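SusD superfamily protein (Bacteroides thetaiotaomicron VPI-5482, PDB 3HDX) probably binds polysaccharide at the outer membrane of its gut bacterium, as a SusD homologue linked to carbohydrate uptake and metabolism. Local coordinates at residues A[39-44]-A[55-60]; A[44-49]-A[293-298]; A[279-284]-A[332-337]; A[415-420]-A[431-436]. One frame throughout, in Å; residues are numbered along the deposited sequence.

Interaction 1 (A[39-44]-A[55-60]); sequences GDLRKG and QAVSDN. With EDO (1,2-ethanediol), chain H.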
# COMPACT_ATOMS: atom_id res chain seq x y z
N GLY A 39 1.41 -6.26 -5.98
CA GLY A 39 0.15 -6.23 -5.24
C GLY A 39 -1.13 -6.54 -5.98
O GLY A 39 -2.05 -7.04 -5.39
N ASP A 40 -1.20 -6.16 -7.25
CA ASP A 40 -2.39 -6.36 -8.08
C ASP A 40 -2.23 -7.44 -9.14
O ASP A 40 -3.15 -8.21 -9.38
CB ASP A 40 -2.80 -5.06 -8.81
CG ASP A 40 -3.49 -4.09 -7.92
OD1 ASP A 40 -4.61 -4.38 -7.46
OD2 ASP A 40 -2.94 -3.03 -7.67
N LEU A 41 -1.07 -7.49 -9.78
CA LEU A 41 -0.90 -8.37 -10.95
C LEU A 41 -0.74 -9.83 -10.60
O LEU A 41 -1.29 -10.71 -11.29
CB LEU A 41 0.24 -7.85 -11.84
CG LEU A 41 0.50 -8.57 -13.18
CD1 LEU A 41 -0.73 -8.49 -14.09
CD2 LEU A 41 1.73 -7.90 -13.83
N ARG A 42 0.05 -10.10 -9.57
CA ARG A 42 0.40 -11.46 -9.11
C ARG A 42 -0.85 -12.23 -8.66
O ARG A 42 -1.48 -11.88 -7.66
CB ARG A 42 1.43 -11.37 -8.00
CG ARG A 42 2.07 -12.65 -7.64
CD ARG A 42 3.09 -12.45 -6.58
NE ARG A 42 3.81 -13.68 -6.29
CZ ARG A 42 4.59 -13.84 -5.22
NH1 ARG A 42 4.80 -12.83 -4.36
NH2 ARG A 42 5.16 -15.02 -5.01
N LYS A 43 -1.19 -13.27 -9.41
CA LYS A 43 -2.41 -14.06 -9.22
C LYS A 43 -3.67 -13.17 -9.09
O LYS A 43 -4.65 -13.52 -8.44
CB LYS A 43 -2.27 -15.03 -8.04
CG LYS A 43 -1.15 -16.05 -8.18
CD LYS A 43 -1.29 -16.95 -9.41
CE LYS A 43 -2.57 -17.77 -9.41
NZ LYS A 43 -2.76 -18.58 -10.65
N GLY A 44 -3.64 -12.05 -9.83
CA GLY A 44 -4.68 -11.06 -9.74
C GLY A 44 -5.79 -11.24 -10.73
O GLY A 44 -5.92 -12.30 -11.37
N GLN A 55 2.86 -11.41 -17.86
CA GLN A 55 2.13 -12.66 -17.72
C GLN A 55 2.84 -13.57 -16.69
O GLN A 55 2.16 -14.32 -15.93
CB GLN A 55 1.95 -13.37 -19.09
CG GLN A 55 1.05 -14.59 -18.99
CD GLN A 55 -0.35 -14.19 -18.58
OE1 GLN A 55 -1.10 -13.61 -19.38
NE2 GLN A 55 -0.69 -14.45 -17.31
N ALA A 56 4.19 -13.56 -16.69
CA ALA A 56 4.95 -14.37 -15.72
C ALA A 56 4.65 -13.93 -14.27
O ALA A 56 4.46 -14.76 -13.40
CB ALA A 56 6.44 -14.35 -16.00
N VAL A 57 4.56 -12.61 -14.05
CA VAL A 57 4.17 -12.12 -12.72
C VAL A 57 2.77 -12.65 -12.36
O VAL A 57 2.54 -13.21 -11.27
CB VAL A 57 4.17 -10.60 -12.65
CG1 VAL A 57 3.67 -10.11 -11.27
CG2 VAL A 57 5.58 -10.02 -13.00
N SER A 58 1.82 -12.46 -13.27
CA SER A 58 0.46 -12.89 -13.05
C SER A 58 0.36 -14.39 -12.71
O SER A 58 -0.40 -14.79 -11.82
CB SER A 58 -0.41 -12.52 -14.26
OG SER A 58 -1.75 -12.94 -14.06
N ASP A 59 1.16 -15.20 -13.39
CA ASP A 59 1.21 -16.64 -13.13
C ASP A 59 2.06 -17.07 -11.97
O ASP A 59 2.10 -18.27 -11.68
CB ASP A 59 1.76 -17.36 -14.38
CG ASP A 59 0.87 -17.26 -15.61
OD1 ASP A 59 -0.35 -17.06 -15.49
OD2 ASP A 59 1.43 -17.49 -16.72
N ASN A 60 2.71 -16.15 -11.26
CA ASN A 60 3.65 -16.50 -10.18
C ASN A 60 4.86 -17.33 -10.67
O ASN A 60 5.39 -18.15 -9.91
CB ASN A 60 2.96 -17.21 -9.00
CG ASN A 60 3.81 -17.17 -7.73
OD1 ASN A 60 4.46 -16.17 -7.48
ND2 ASN A 60 3.86 -18.29 -6.96
C1 EDO H . -7.45 -13.01 -14.96
O1 EDO H . -7.46 -13.41 -13.60
C2 EDO H . -6.89 -14.16 -15.78
O2 EDO H . -5.53 -14.37 -15.37
O HOH W 1 -0.17 -19.93 -11.59
O HOH W 2 -2.59 -17.39 -13.73
O HOH W 3 -3.78 -13.87 -12.52

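Interaction 2 (A[44-49]-A[293-298]); sequences GDFTVY and IYISKD. With EDO (1,2-ethanediol), chain H.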
# COMPACT_ATOMS: atom_id res chain seq x y z
N GLY A 44 -3.64 -12.05 -9.83
CA GLY A 44 -4.68 -11.06 -9.74
C GLY A 44 -5.79 -11.24 -10.73
O GLY A 44 -5.92 -12.30 -11.37
N ASP A 45 -6.58 -10.17 -10.86
CA ASP A 45 -7.76 -10.15 -11.73
C ASP A 45 -7.52 -9.52 -13.06
O ASP A 45 -8.46 -9.42 -13.85
CB ASP A 45 -8.90 -9.44 -11.01
CG ASP A 45 -9.33 -10.21 -9.76
OD1 ASP A 45 -9.41 -11.45 -9.86
OD2 ASP A 45 -9.59 -9.58 -8.71
N PHE A 46 -6.26 -9.11 -13.31
CA PHE A 46 -5.88 -8.49 -14.58
C PHE A 46 -5.43 -9.52 -15.61
O PHE A 46 -4.54 -10.33 -15.37
CB PHE A 46 -4.82 -7.42 -14.38
CG PHE A 46 -5.31 -6.19 -13.71
CD1 PHE A 46 -5.28 -6.07 -12.34
CD2 PHE A 46 -5.79 -5.11 -14.46
CE1 PHE A 46 -5.74 -4.94 -11.70
CE2 PHE A 46 -6.25 -3.98 -13.82
CZ PHE A 46 -6.21 -3.88 -12.42
N THR A 47 -6.05 -9.42 -16.77
CA THR A 47 -5.65 -10.15 -17.96
C THR A 47 -4.51 -9.33 -18.58
O THR A 47 -4.54 -8.09 -18.57
CB THR A 47 -6.83 -10.28 -18.94
OG1 THR A 47 -7.81 -11.12 -18.35
CG2 THR A 47 -6.39 -10.90 -20.27
N VAL A 48 -3.51 -10.02 -19.12
CA VAL A 48 -2.37 -9.37 -19.78
C VAL A 48 -2.63 -9.40 -21.28
O VAL A 48 -2.87 -10.46 -21.85
CB VAL A 48 -1.02 -10.06 -19.44
CG1 VAL A 48 0.17 -9.39 -20.22
CG2 VAL A 48 -0.78 -10.05 -17.93
N TYR A 49 -2.52 -8.22 -21.94
CA TYR A 49 -2.80 -8.11 -23.36
C TYR A 49 -1.79 -8.87 -24.22
O TYR A 49 -2.19 -9.69 -25.07
CB TYR A 49 -2.82 -6.65 -23.77
CG TYR A 49 -3.38 -6.41 -25.16
CD1 TYR A 49 -4.75 -6.35 -25.35
CD2 TYR A 49 -2.54 -6.23 -26.23
CE1 TYR A 49 -5.29 -6.13 -26.64
CE2 TYR A 49 -3.07 -6.01 -27.54
CZ TYR A 49 -4.43 -5.98 -27.72
OH TYR A 49 -4.96 -5.74 -28.99
N ILE A 293 -2.54 -4.22 -19.41
CA ILE A 293 -3.33 -5.13 -18.56
C ILE A 293 -4.74 -4.56 -18.42
O ILE A 293 -4.93 -3.36 -18.52
CB ILE A 293 -2.67 -5.37 -17.16
CG1 ILE A 293 -2.81 -4.14 -16.24
CG2 ILE A 293 -1.20 -5.83 -17.30
CD1 ILE A 293 -2.14 -4.31 -14.84
N TYR A 294 -5.71 -5.43 -18.21
CA TYR A 294 -7.10 -4.99 -18.10
C TYR A 294 -7.92 -6.05 -17.38
O TYR A 294 -7.49 -7.20 -17.26
CB TYR A 294 -7.70 -4.70 -19.51
CG TYR A 294 -7.78 -5.92 -20.40
CD1 TYR A 294 -6.67 -6.38 -21.11
CD2 TYR A 294 -9.00 -6.61 -20.57
CE1 TYR A 294 -6.74 -7.52 -21.92
CE2 TYR A 294 -9.08 -7.73 -21.38
CZ TYR A 294 -7.97 -8.19 -22.06
OH TYR A 294 -8.09 -9.33 -22.86
N ILE A 295 -9.08 -5.64 -16.89
CA ILE A 295 -10.04 -6.57 -16.30
C ILE A 295 -10.97 -6.98 -17.45
O ILE A 295 -11.66 -6.13 -18.04
CB ILE A 295 -10.88 -5.97 -15.14
CG1 ILE A 295 -10.01 -5.22 -14.10
CG2 ILE A 295 -11.69 -7.15 -14.45
CD1 ILE A 295 -8.94 -6.06 -13.29
N SER A 296 -10.94 -8.26 -17.80
CA SER A 296 -11.77 -8.74 -18.91
C SER A 296 -13.27 -8.70 -18.54
O SER A 296 -13.64 -8.62 -17.36
CB SER A 296 -11.42 -10.17 -19.25
OG SER A 296 -11.83 -11.05 -18.22
N LYS A 297 -14.13 -8.76 -19.54
CA LYS A 297 -15.58 -8.80 -19.26
C LYS A 297 -15.97 -10.02 -18.44
O LYS A 297 -16.76 -9.90 -17.52
CB LYS A 297 -16.41 -8.77 -20.54
CG LYS A 297 -16.29 -7.44 -21.20
CD LYS A 297 -17.15 -7.37 -22.46
CE LYS A 297 -16.71 -6.22 -23.31
NZ LYS A 297 -17.41 -6.20 -24.66
N ASP A 298 -15.37 -11.16 -18.76
CA ASP A 298 -15.62 -12.38 -17.97
C ASP A 298 -15.25 -12.17 -16.51
O ASP A 298 -16.00 -12.56 -15.60
CB ASP A 298 -14.90 -13.60 -18.56
CG ASP A 298 -15.50 -14.10 -19.87
OD1 ASP A 298 -16.60 -13.64 -20.30
OD2 ASP A 298 -14.87 -14.99 -20.47
C1 EDO H . -7.45 -13.01 -14.96
O1 EDO H . -7.46 -13.41 -13.60
C2 EDO H . -6.89 -14.16 -15.78
O2 EDO H . -5.53 -14.37 -15.37
O HOH W 4 -9.34 -10.22 -16.33

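Interaction 3 (A[279-284]-A[332-337]); sequences LTLAYP and TPVFSK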
# COMPACT_ATOMS: atom_id res chain seq x y z
N LEU A 279 0.23 0.87 -17.06
CA LEU A 279 -0.22 -0.46 -17.35
C LEU A 279 -1.67 -0.57 -17.79
O LEU A 279 -2.01 -1.46 -18.55
CB LEU A 279 -0.02 -1.36 -16.10
CG LEU A 279 1.42 -1.58 -15.63
CD1 LEU A 279 1.44 -2.23 -14.22
CD2 LEU A 279 2.23 -2.39 -16.65
N THR A 280 -2.54 0.34 -17.34
CA THR A 280 -3.98 0.20 -17.59
C THR A 280 -4.59 1.09 -18.64
O THR A 280 -5.56 0.67 -19.26
CB THR A 280 -4.75 0.43 -16.26
OG1 THR A 280 -4.43 1.73 -15.74
CG2 THR A 280 -4.45 -0.72 -15.24
N LEU A 281 -4.09 2.30 -18.84
CA LEU A 281 -4.77 3.21 -19.76
C LEU A 281 -4.44 2.98 -21.23
O LEU A 281 -3.36 2.57 -21.60
CB LEU A 281 -4.57 4.66 -19.35
CG LEU A 281 -5.06 5.10 -17.95
CD1 LEU A 281 -5.16 6.66 -17.83
CD2 LEU A 281 -6.44 4.43 -17.52
N ALA A 282 -5.44 3.29 -22.04
CA ALA A 282 -5.33 3.23 -23.51
C ALA A 282 -6.37 4.21 -24.07
O ALA A 282 -7.07 4.90 -23.33
CB ALA A 282 -5.57 1.82 -24.03
N TYR A 283 -6.43 4.29 -25.40
CA TYR A 283 -7.34 5.18 -26.11
C TYR A 283 -8.79 4.95 -25.65
O TYR A 283 -9.19 3.80 -25.52
CB TYR A 283 -7.19 4.94 -27.63
CG TYR A 283 -7.98 5.93 -28.41
CD1 TYR A 283 -7.45 7.18 -28.68
CD2 TYR A 283 -9.30 5.65 -28.81
CE1 TYR A 283 -8.22 8.15 -29.34
CE2 TYR A 283 -10.08 6.62 -29.48
CZ TYR A 283 -9.52 7.86 -29.75
OH TYR A 283 -10.27 8.83 -30.40
N PRO A 284 -9.59 6.02 -25.44
CA PRO A 284 -9.32 7.44 -25.69
C PRO A 284 -8.67 8.24 -24.57
O PRO A 284 -8.44 9.44 -24.78
CB PRO A 284 -10.74 7.97 -25.95
CG PRO A 284 -11.54 7.24 -25.05
CD PRO A 284 -11.01 5.84 -25.09
N THR A 332 -11.33 -5.46 -25.26
CA THR A 332 -10.43 -5.22 -24.13
C THR A 332 -10.79 -3.87 -23.48
O THR A 332 -10.15 -2.83 -23.74
CB THR A 332 -8.94 -5.29 -24.50
OG1 THR A 332 -8.55 -4.15 -25.24
CG2 THR A 332 -8.70 -6.57 -25.35
N PRO A 333 -11.82 -3.88 -22.61
CA PRO A 333 -12.19 -2.66 -21.92
C PRO A 333 -11.04 -2.15 -21.05
O PRO A 333 -10.26 -2.93 -20.53
CB PRO A 333 -13.39 -3.06 -21.05
CG PRO A 333 -13.57 -4.49 -21.20
CD PRO A 333 -12.57 -5.05 -22.11
N VAL A 334 -11.00 -0.84 -20.86
CA VAL A 334 -9.93 -0.15 -20.15
C VAL A 334 -10.32 0.04 -18.69
O VAL A 334 -11.35 0.67 -18.39
CB VAL A 334 -9.64 1.21 -20.78
CG1 VAL A 334 -8.64 2.02 -19.95
CG2 VAL A 334 -9.10 1.03 -22.24
N PHE A 335 -9.46 -0.44 -17.78
CA PHE A 335 -9.64 -0.20 -16.35
C PHE A 335 -9.20 1.26 -16.12
O PHE A 335 -8.00 1.60 -16.07
CB PHE A 335 -8.82 -1.19 -15.55
CG PHE A 335 -8.95 -1.03 -14.08
CD1 PHE A 335 -10.08 -1.52 -13.46
CD2 PHE A 335 -7.98 -0.39 -13.31
CE1 PHE A 335 -10.28 -1.40 -12.11
CE2 PHE A 335 -8.16 -0.26 -11.91
CZ PHE A 335 -9.30 -0.80 -11.33
N SER A 336 -10.21 2.11 -16.00
CA SER A 336 -10.05 3.55 -15.95
C SER A 336 -10.26 4.16 -14.57
O SER A 336 -10.29 5.38 -14.43
CB SER A 336 -11.04 4.17 -16.96
OG SER A 336 -12.36 3.79 -16.65
N LYS A 337 -10.38 3.32 -13.53
CA LYS A 337 -10.59 3.80 -12.16
C LYS A 337 -9.63 4.93 -11.78
O LYS A 337 -10.03 5.93 -11.21
CB LYS A 337 -10.43 2.64 -11.18
CG LYS A 337 -10.56 2.99 -9.73
CD LYS A 337 -10.20 1.82 -8.86
CE LYS A 337 -10.26 2.19 -7.38
NZ LYS A 337 -10.11 0.99 -6.44
O HOH W 5 -7.00 -1.54 -18.59
O HOH W 6 -6.48 2.80 -14.17

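Interaction 4 (A[415-420]-A[431-436]); sequences EIFEER and WYDLVR. With EDO (1,2-ethanediol), chain E.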
# COMPACT_ATOMS: atom_id res chain seq x y z
N GLU A 415 -16.72 -13.27 1.85
CA GLU A 415 -17.39 -12.08 1.32
C GLU A 415 -16.66 -10.76 1.62
O GLU A 415 -16.60 -9.88 0.76
CB GLU A 415 -18.87 -12.02 1.71
CG GLU A 415 -19.63 -10.86 1.11
CD GLU A 415 -19.63 -10.82 -0.41
OE1 GLU A 415 -19.43 -11.88 -1.08
OE2 GLU A 415 -19.84 -9.71 -0.93
N ILE A 416 -16.10 -10.65 2.82
CA ILE A 416 -15.27 -9.49 3.17
C ILE A 416 -14.10 -9.39 2.17
O ILE A 416 -13.81 -8.28 1.68
CB ILE A 416 -14.73 -9.57 4.60
CG1 ILE A 416 -15.89 -9.43 5.62
CG2 ILE A 416 -13.69 -8.46 4.87
CD1 ILE A 416 -15.60 -9.86 7.02
N PHE A 417 -13.45 -10.53 1.86
CA PHE A 417 -12.39 -10.50 0.84
C PHE A 417 -12.90 -10.16 -0.58
O PHE A 417 -12.19 -9.50 -1.31
CB PHE A 417 -11.53 -11.74 0.90
CG PHE A 417 -10.56 -11.68 2.01
CD1 PHE A 417 -9.41 -10.89 1.89
CD2 PHE A 417 -10.78 -12.34 3.21
CE1 PHE A 417 -8.49 -10.81 2.94
CE2 PHE A 417 -9.87 -12.25 4.23
CZ PHE A 417 -8.74 -11.47 4.12
N GLU A 418 -14.13 -10.56 -0.94
CA GLU A 418 -14.68 -10.14 -2.23
C GLU A 418 -14.96 -8.64 -2.23
O GLU A 418 -14.81 -8.00 -3.26
CB GLU A 418 -15.96 -10.91 -2.57
CG GLU A 418 -15.73 -12.38 -2.79
CD GLU A 418 -14.66 -12.71 -3.84
OE1 GLU A 418 -14.69 -12.10 -4.91
OE2 GLU A 418 -13.80 -13.59 -3.57
N GLU A 419 -15.40 -8.10 -1.09
CA GLU A 419 -15.61 -6.65 -1.00
C GLU A 419 -14.27 -5.90 -1.15
O GLU A 419 -14.18 -4.85 -1.82
CB GLU A 419 -16.38 -6.24 0.25
CG GLU A 419 -16.92 -4.78 0.17
CD GLU A 419 -17.96 -4.56 -0.92
OE1 GLU A 419 -18.65 -5.51 -1.35
OE2 GLU A 419 -18.11 -3.39 -1.32
N ARG A 420 -13.22 -6.39 -0.48
CA ARG A 420 -11.89 -5.80 -0.69
C ARG A 420 -11.46 -5.89 -2.17
O ARG A 420 -10.82 -4.99 -2.72
CB ARG A 420 -10.87 -6.52 0.19
CG ARG A 420 -11.05 -6.28 1.66
CD ARG A 420 -9.96 -6.92 2.55
NE ARG A 420 -8.62 -6.35 2.30
CZ ARG A 420 -8.14 -5.24 2.85
NH1 ARG A 420 -8.79 -4.58 3.82
NH2 ARG A 420 -6.95 -4.82 2.49
N TRP A 431 -3.11 -9.33 -4.03
CA TRP A 431 -2.21 -10.47 -3.77
C TRP A 431 -2.03 -10.70 -2.26
O TRP A 431 -2.17 -11.81 -1.78
CB TRP A 431 -0.85 -10.26 -4.46
CG TRP A 431 0.16 -11.22 -3.94
CD1 TRP A 431 1.19 -10.92 -3.11
CD2 TRP A 431 0.15 -12.65 -4.08
NE1 TRP A 431 1.85 -12.07 -2.75
CE2 TRP A 431 1.24 -13.15 -3.33
CE3 TRP A 431 -0.65 -13.54 -4.77
CZ2 TRP A 431 1.55 -14.52 -3.28
CZ3 TRP A 431 -0.36 -14.91 -4.71
CH2 TRP A 431 0.73 -15.38 -3.97
N TYR A 432 -1.73 -9.64 -1.52
CA TYR A 432 -1.53 -9.76 -0.08
C TYR A 432 -2.84 -10.23 0.60
O TYR A 432 -2.81 -11.07 1.50
CB TYR A 432 -1.04 -8.45 0.52
CG TYR A 432 0.16 -7.90 -0.18
CD1 TYR A 432 1.38 -8.58 -0.14
CD2 TYR A 432 0.06 -6.76 -0.99
CE1 TYR A 432 2.47 -8.11 -0.83
CE2 TYR A 432 1.16 -6.27 -1.68
CZ TYR A 432 2.36 -6.95 -1.61
OH TYR A 432 3.47 -6.45 -2.27
N ASP A 433 -3.96 -9.69 0.15
CA ASP A 433 -5.27 -10.09 0.61
C ASP A 433 -5.54 -11.56 0.33
O ASP A 433 -6.10 -12.27 1.17
CB ASP A 433 -6.36 -9.25 -0.05
CG ASP A 433 -6.43 -7.83 0.49
OD1 ASP A 433 -5.70 -7.45 1.43
OD2 ASP A 433 -7.26 -7.05 -0.03
N LEU A 434 -5.09 -12.07 -0.84
CA LEU A 434 -5.30 -13.51 -1.15
C LEU A 434 -4.58 -14.38 -0.14
O LEU A 434 -5.12 -15.43 0.26
CB LEU A 434 -4.81 -13.82 -2.57
CG LEU A 434 -5.82 -13.54 -3.68
CD1 LEU A 434 -5.12 -13.62 -5.03
CD2 LEU A 434 -6.97 -14.56 -3.62
N VAL A 435 -3.37 -13.95 0.25
CA VAL A 435 -2.58 -14.70 1.25
C VAL A 435 -3.27 -14.65 2.63
O VAL A 435 -3.48 -15.68 3.26
CB VAL A 435 -1.11 -14.20 1.31
CG1 VAL A 435 -0.34 -14.87 2.47
CG2 VAL A 435 -0.37 -14.40 -0.05
N ARG A 436 -3.67 -13.45 3.10
CA ARG A 436 -4.35 -13.38 4.42
C ARG A 436 -5.66 -14.19 4.38
O ARG A 436 -5.99 -14.88 5.33
CB ARG A 436 -4.65 -11.94 4.83
CG ARG A 436 -3.41 -11.09 5.03
CD ARG A 436 -3.66 -9.89 5.94
NE ARG A 436 -4.90 -9.22 5.59
CZ ARG A 436 -5.09 -8.51 4.48
NH1 ARG A 436 -4.08 -8.21 3.65
NH2 ARG A 436 -6.32 -8.06 4.21
C1 EDO E . -11.04 -15.49 -3.76
O1 EDO E . -11.19 -14.08 -4.03
C2 EDO E . -11.22 -16.28 -5.03
O2 EDO E . -10.20 -15.89 -5.95

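Interaction 1 (A[39-44]-A[55-60])
L41, in the last turn of helix 34-41, meets helix 52-58 through both its branches: CD2 comes up beside V57, 3.8 Å from V57 CB, while CD1 rests on the CB of S58. The side chains of L41 and V57 cross at about a right angle. The carbonyl of the same leucine accepts a CA-H...O contact, L41 O lying 3.3 Å from S58 CA. R42 is where the chain leaves the helix. Its CG stands opposite the backbone N (chi1 -168°) and the rest of the chain runs extended to NE, which carries the guanidinium as far as N60. There NE and NH2 meet side-on a single acceptor, with R42 NE and R42 NH2 each 2.8 Å from N60 OD1. That oxygen sits near the guanidinium plane, yet both nitrogens reach it from one face of the amide, the two planes being turned by 37°. K43 brings in the backbone, its N donating to S58 O at 3.0 Å. Farther out, K43 NZ is joined to D59 O through a water. At G44 the carbonyl takes a bond from a second water, which also bonds S58 OG, and another from an ethanediol probably left by crystallisation. N60 ends its helix in a Schellman motif. The contact thus illustrates how two neighbouring helix ends are joined by polar groups over a small apolar base: N60 OD1 accepts both R42 N-H groups, and the bond from N60 ND2 to G455 O is likely to fix which way the amide faces.

Interaction 2 (A[44-49]-A[293-298])
The ring of F46 is gripped between two isoleucines, I295 over one face and I293 over the other. I295 CD1 stands almost exactly above the ring centre, 3.4 Å from the centroid of F46, in a close CH-pi contact. I293 CD1 approaches the opposite face nearer the rim, 4.1 Å from the same centroid, and its CG1 lies 3.6 Å from F46 CD2. I293 reaches its face because CG1 sits between the backbone N and the carbonyl carbon (chi1 73°). A further edge-to-face ring, F335, extends the cluster. A second, one-sided CH-pi contact lies on the face of the short antiparallel ribbon (47-48 with 293-294) that carries T47 and Y294: T47 CB is 4.1 Å from the centroid of the Y294 ring, with T47 CG2 reaching toward the hydroxyl end. T47 and Y294 form a hydrogen-bonded pair, T47 N to Y294 O at 2.7 Å and Y294 N to T47 O at 2.9 Å, followed by the non-hydrogen-bonded pair V48 and I293. At the end of the ribbon, beside S296, one water bridges D45 O, T47 OG1 and S296 N; the serine hydroxyl caps helix 297-303 at S299 N. With an alanine in place of F46, the terminal methyls of I293 and I295 would probably lose the surface that separates them, and a gap would open between them. Hydrogen bonds therefore set the register of two chain segments far apart in sequence, while CH-pi contacts on both faces of one ring and on one face of another fill the flanks.

Interaction 3 (A[279-284]-A[332-337])
This is a buried, water-mediated contact in which the end of helix 276-280, with the loop that follows it, lies against strand 334-335 of a two-stranded ribbon. T280 O and F335 N stand 4.3 Å apart, too far for a direct bond, and a water spans them, donating to T280 O at 2.7 Å and accepting from F335 N. A second water joins T280 OG1 to F335 O, donating to that F335 O at 2.7 Å. The carbonyl and the N-H of F335 are therefore both served from the helix end, while its neighbours V334 and S336 bond through their backbones to Q326 of strand 325-326 and to Y324 just before it. Around the waters, methyl groups pack against one another and against backbone carbonyls. V334 points toward the loop and divides its methyls: CG1 lies opposite the backbone N (chi1 173°), which turns it to the carbonyl of T280, 3.4 Å from T280 O, while CG2 faces A282, 4.0 Å from A282 CB. L281 reaches over with one branch, its CD2 lying 3.5 Å from F335 O and also touching S336 CA. T280 and F335 lie side by side, T280 CG2 being 4.0 Å from F335 CD2. T280 OG1 has a second partner in L276 O within its own helix. The example shows how ordered water can replace direct pairing where a helix end meets a strand. The satisfaction is not complete, however: A282 N, with V334 CG1 close by, is buried here with no partner in the model, which probably carries some cost.

Interaction 4 (A[415-420]-A[431-436])
F417 and R420 face D433 and R436 across an antiparallel helical hairpin, consistent with the TPR-related helical character of the SusD family. The segment axes run at 176°, 10.6 Å apart. The tight side is a buried salt-bridge network. A bend at chi3 (64°) turns the NE edge of R420 to D433, with R420 NE 2.8 Å from D433 OD2 and R420 NH2 3.1 Å from D433 OD1, the latter on the syn lone pair. From its own helix R436 presents both terminal nitrogens to that D433 OD1, R436 NH1 using the anti lone pair at 2.9 Å. R420 NE and R436 NH2 instead come from above the carboxylate plane. The two guanidiniums are set nearly at right angles, R436 NH2 resting over the face of R420; D365 and E372 supply their second partners. A leucine in place of D433 would probably leave R420 NE and the terminal nitrogens of R436 without their shared carboxylate, two positive groups close together. The other side is looser: an ethanediol, probably from the crystallisation liquor, bonds to E418 OE2 and to R430. Back in the buried part, the F417 ring leans obliquely on the opposite backbone, with F417 CE1 3.3 Å from D433 O.

From the N terminus, interaction 1 closes a short loop that joins the ends of helices 34-41 and 52-58. Strand 47-48 lies within that loop, and its partner comes from far along the chain, so interaction 2 crosses interaction 1; the two share G44. Interaction 3 crosses interaction 2 in turn, since 293-298 falls between 279-284 and 332-337, and I293 N probably bonds to L279 O between them. Interaction 4 follows in series as a short helix-to-helix closure near the C-terminal end. It returns to interaction 1 through a probable G39 O to W431 N bond, tying the N-terminal helices to the C-terminal helical hairpin.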